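Local coordinates for protein pectate lyase (Erwinia chrysanthemi, PDB 1RU4) that cleaves pectate (polygalacturonate) by an eliminative lyase reaction, probably with the help of calcium, and is built as a right-handed parallel beta-helix, at residues 17-22 with 39-44; 108-113 with 120-125. One frame throughout, in Å; residues are numbered along the deposited sequence.

Contact 1: residues 17-22 with 39-44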
# COMPACT_ATOMS: atom_id res chain seq x y z
N TYR A 17 21.53 -13.30 11.67
CA TYR A 17 21.22 -13.32 13.09
C TYR A 17 19.87 -14.02 13.23
O TYR A 17 18.84 -13.49 12.82
CB TYR A 17 21.11 -11.90 13.65
CG TYR A 17 22.40 -11.11 13.57
CD1 TYR A 17 22.64 -10.25 12.50
CD2 TYR A 17 23.38 -11.24 14.55
CE1 TYR A 17 23.82 -9.53 12.40
CE2 TYR A 17 24.57 -10.53 14.46
CZ TYR A 17 24.79 -9.68 13.39
OH TYR A 17 25.98 -8.99 13.29
N TYR A 18 19.90 -15.23 13.78
CA TYR A 18 18.68 -16.01 13.97
C TYR A 18 17.89 -15.54 15.18
O TYR A 18 18.39 -15.52 16.31
CB TYR A 18 19.01 -17.50 14.11
CG TYR A 18 19.51 -18.15 12.84
CD1 TYR A 18 20.84 -18.01 12.44
CD2 TYR A 18 18.67 -18.93 12.05
CE1 TYR A 18 21.32 -18.64 11.29
CE2 TYR A 18 19.13 -19.56 10.90
CZ TYR A 18 20.45 -19.42 10.53
OH TYR A 18 20.91 -20.06 9.40
N VAL A 19 16.64 -15.16 14.93
CA VAL A 19 15.75 -14.61 15.95
C VAL A 19 14.45 -15.40 16.02
O VAL A 19 13.97 -15.92 15.01
CB VAL A 19 15.45 -13.12 15.65
CG1 VAL A 19 14.35 -12.58 16.56
CG2 VAL A 19 16.71 -12.29 15.81
N ALA A 20 13.90 -15.52 17.23
CA ALA A 20 12.63 -16.20 17.45
C ALA A 20 11.89 -15.47 18.58
O ALA A 20 12.50 -14.71 19.33
CB ALA A 20 12.85 -17.66 17.82
N PRO A 21 10.56 -15.67 18.69
CA PRO A 21 9.78 -15.02 19.74
C PRO A 21 10.29 -15.31 21.15
O PRO A 21 10.24 -14.44 22.03
CB PRO A 21 8.38 -15.60 19.53
CG PRO A 21 8.33 -15.80 18.05
CD PRO A 21 9.68 -16.42 17.77
N ASN A 22 10.79 -16.52 21.37
CA ASN A 22 11.32 -16.91 22.68
C ASN A 22 12.84 -16.75 22.77
O ASN A 22 13.47 -17.31 23.68
CB ASN A 22 10.90 -18.34 23.03
CG ASN A 22 11.50 -19.38 22.10
OD1 ASN A 22 11.99 -19.06 21.02
ND2 ASN A 22 11.47 -20.64 22.53
N SER A 39 15.47 -7.53 19.96
CA SER A 39 16.23 -6.38 20.44
C SER A 39 17.74 -6.62 20.39
O SER A 39 18.50 -5.72 20.03
CB SER A 39 15.80 -6.00 21.86
OG SER A 39 15.98 -7.07 22.77
N ALA A 40 18.18 -7.83 20.74
CA ALA A 40 19.60 -8.17 20.71
C ALA A 40 20.13 -8.13 19.28
O ALA A 40 21.22 -7.62 19.02
CB ALA A 40 19.83 -9.54 21.33
N ALA A 41 19.34 -8.66 18.34
CA ALA A 41 19.72 -8.66 16.93
C ALA A 41 19.80 -7.24 16.39
O ALA A 41 20.72 -6.90 15.65
CB ALA A 41 18.73 -9.48 16.12
N MET A 42 18.84 -6.40 16.77
CA MET A 42 18.82 -5.00 16.37
C MET A 42 20.07 -4.26 16.84
O MET A 42 20.60 -3.40 16.12
CB MET A 42 17.57 -4.31 16.94
CG MET A 42 16.29 -4.67 16.23
SD MET A 42 16.12 -3.78 14.67
CE MET A 42 15.59 -2.18 15.31
N ALA A 43 20.55 -4.59 18.03
CA ALA A 43 21.74 -3.96 18.58
C ALA A 43 23.01 -4.36 17.81
O ALA A 43 23.88 -3.53 17.58
CB ALA A 43 21.89 -4.31 20.05
N ALA A 44 23.07 -5.62 17.38
CA ALA A 44 24.25 -6.15 16.71
C ALA A 44 24.33 -5.94 15.20
O ALA A 44 25.43 -5.76 14.66
CB ALA A 44 24.38 -7.64 17.03
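Val19 and Tyr17, two residues apart on strand 17-19, turn the same side of the strand onto the short helix, and both rest on the Ala41 methyl. Val19 supplies the tight part: its CG2 lies 3.5 Å from Ala41 CB, closer than methyl groups usually pack. That methyl is the branch anti to the carbonyl carbon (CG1 takes the place anti to the backbone N, chi1 171°), which carries it to the helix side. Tyr17 CB meets Ala41 CB at a more relaxed 4.2 Å. The more open end is one helical turn on, where Ala44 is partly exposed while Tyr17, Val19 and Ala41 are buried; Ala44 CB lies obliquely to the Tyr17 ring, 3.9 Å from CE2. No hydrogen bond joins the segments: Tyr17 OH, 3.6 Å from Ala44 O, is instead hydrogen-bonded to Glu49. Strand and helix axes approach to 8.9 Å and run nearly antiparallel, at 161°, a spacing that small alanine side chains permit. The helix probably helps close the first turn of the beta-helix, as end caps do in this fold: strand 16-19 pairs in parallel with strand 50-53, whose Ile51 touches both Val19 and Ala41, and Met36 adds contacts to Tyr17 and Val19.

Contact 2: residues 108-113 with 120-125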
# COMPACT_ATOMS: atom_id res chain seq x y z
N TYR A 108 3.68 4.68 17.28
CA TYR A 108 3.75 3.90 16.05
C TYR A 108 4.18 2.48 16.40
O TYR A 108 4.66 2.22 17.50
CB TYR A 108 4.77 4.51 15.09
CG TYR A 108 4.74 6.02 15.01
CD1 TYR A 108 5.88 6.78 15.27
CD2 TYR A 108 3.56 6.70 14.69
CE1 TYR A 108 5.85 8.17 15.21
CE2 TYR A 108 3.52 8.09 14.63
CZ TYR A 108 4.67 8.82 14.89
OH TYR A 108 4.65 10.19 14.83
N GLY A 109 3.98 1.56 15.46
CA GLY A 109 4.51 0.21 15.64
C GLY A 109 5.99 0.28 15.31
O GLY A 109 6.84 0.19 16.20
N PHE A 110 6.29 0.46 14.03
CA PHE A 110 7.67 0.64 13.55
C PHE A 110 7.89 2.12 13.24
O PHE A 110 7.21 2.69 12.39
CB PHE A 110 7.93 -0.16 12.27
CG PHE A 110 8.04 -1.65 12.47
CD1 PHE A 110 7.85 -2.24 13.72
CD2 PHE A 110 8.35 -2.47 11.39
CE1 PHE A 110 7.97 -3.62 13.88
CE2 PHE A 110 8.47 -3.85 11.54
CZ PHE A 110 8.28 -4.43 12.79
N TYR A 111 8.83 2.75 13.93
CA TYR A 111 9.19 4.14 13.66
C TYR A 111 10.54 4.11 12.93
O TYR A 111 11.58 3.88 13.55
CB TYR A 111 9.29 4.93 14.97
CG TYR A 111 9.56 6.42 14.83
CD1 TYR A 111 10.24 7.11 15.84
CD2 TYR A 111 9.12 7.15 13.72
CE1 TYR A 111 10.47 8.48 15.75
CE2 TYR A 111 9.34 8.53 13.63
CZ TYR A 111 10.02 9.18 14.65
OH TYR A 111 10.25 10.54 14.57
N VAL A 112 10.50 4.28 11.62
CA VAL A 112 11.70 4.17 10.80
C VAL A 112 12.31 5.54 10.49
O VAL A 112 11.85 6.26 9.61
CB VAL A 112 11.41 3.41 9.47
CG1 VAL A 112 12.69 3.19 8.68
CG2 VAL A 112 10.74 2.08 9.77
N THR A 113 13.35 5.89 11.25
CA THR A 113 14.03 7.17 11.07
C THR A 113 15.33 7.02 10.29
O THR A 113 15.84 7.99 9.72
CB THR A 113 14.35 7.84 12.43
OG1 THR A 113 15.28 7.03 13.16
CG2 THR A 113 13.08 8.00 13.25
N LYS A 120 10.98 -7.75 4.71
CA LYS A 120 10.30 -8.72 3.86
C LYS A 120 9.56 -9.77 4.68
O LYS A 120 10.13 -10.40 5.57
CB LYS A 120 11.29 -9.39 2.90
CG LYS A 120 10.64 -10.28 1.85
CD LYS A 120 11.64 -10.79 0.83
CE LYS A 120 10.95 -11.62 -0.24
NZ LYS A 120 11.89 -12.11 -1.29
N GLY A 121 8.27 -9.93 4.40
CA GLY A 121 7.47 -10.94 5.09
C GLY A 121 7.11 -10.61 6.52
O GLY A 121 6.83 -11.51 7.32
N VAL A 122 7.08 -9.32 6.84
CA VAL A 122 6.80 -8.84 8.19
C VAL A 122 5.47 -8.08 8.25
O VAL A 122 5.10 -7.40 7.30
CB VAL A 122 7.95 -7.91 8.67
CG1 VAL A 122 7.64 -7.33 10.04
CG2 VAL A 122 9.26 -8.68 8.70
N GLU A 123 4.75 -8.23 9.36
CA GLU A 123 3.48 -7.53 9.57
C GLU A 123 3.48 -6.74 10.87
O GLU A 123 4.15 -7.11 11.83
CB GLU A 123 2.31 -8.51 9.58
CG GLU A 123 2.16 -9.35 8.32
CD GLU A 123 0.88 -10.19 8.30
OE1 GLU A 123 0.10 -10.15 9.28
OE2 GLU A 123 0.66 -10.88 7.29
N VAL A 124 2.72 -5.65 10.90
CA VAL A 124 2.53 -4.85 12.11
C VAL A 124 1.03 -4.76 12.38
O VAL A 124 0.25 -4.40 11.49
CB VAL A 124 3.09 -3.41 11.96
CG1 VAL A 124 2.80 -2.60 13.22
CG2 VAL A 124 4.59 -3.45 11.70
N THR A 125 0.64 -5.10 13.60
CA THR A 125 -0.77 -5.06 13.99
C THR A 125 -0.94 -4.56 15.43
O THR A 125 -0.04 -4.70 16.26
CB THR A 125 -1.43 -6.46 13.82
OG1 THR A 125 -2.86 -6.33 13.97
CG2 THR A 125 -0.91 -7.45 14.86
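The backbones of 108-113 and 120-125 face each other without a hydrogen bond between them, their nearest CA atoms, those of Gly109 and Val124, being 6.5 Å apart; the contact is made mainly by side chains from two walls of the coil, with the main chain of Gly109 taking part. Phe110 and Val124 carry the larger shares. The Phe110 ring receives Val124 CG2 almost exactly over the centre of one face: the methyl is 3.7 Å from the ring centroid and 3° off the normal. The distances to the individual ring atoms confirm the centring, since CG2 is 3.9 Å from Phe110 CD2 and hardly farther from the other five carbons. This is a CH-pi contact in its face-on form. Val124 presents two methyls to the opposing segment, and its torsion divides their work: CG1, anti to the backbone N (chi1 177°), is directed to the backbone and meets Gly109 CA at 4.1 Å, while CG2 is left for the ring. Gly109 has no side chain, which lets that CG1 methyl come up against the main chain. Val122, two residues earlier on the same strand, adds CG1 at 3.9 Å from Phe110 CE2, arriving obliquely near the far end of the ring. All four touching residues are buried, and the absence of polar groups among the touching atoms marks this as part of the apolar interior of the beta-helix. Other aromatic rings extend it: Phe94 of strand 92-95 meets Phe110 edge-to-face and also touches Val122, and Phe72 packs on Phe110 with the planes inclined. Strand 110-112 lies between strands 70-72 and 132-134, and strand 122-125 between strands 92-95 and 145-147, each parallel to its own neighbours, so the contact ties two walls of the coil across its interior.

How the contacts relate
Contact 1 and contact 2 lie in series along the chain, the first closing before the second opens, with centres about 15 Å apart and nearest atoms about 7 Å apart, so they do not touch. Contact 1 is the more peripheral, its centre about 27 Å from that of the chain against about 13 Å for contact 2. The difference fits their places in the fold: 17-22 with 39-44 joins a strand to a helix near one end of the coil, whereas 108-113 with 120-125 packs strand against strand inside it. Through the parallel ladder, strand 16-19 continues by 50-53 and 82-86 to 117-120, the strand immediately preceding 122-125. Both contacts are apolar packing, and no catalytic role is claimed for them.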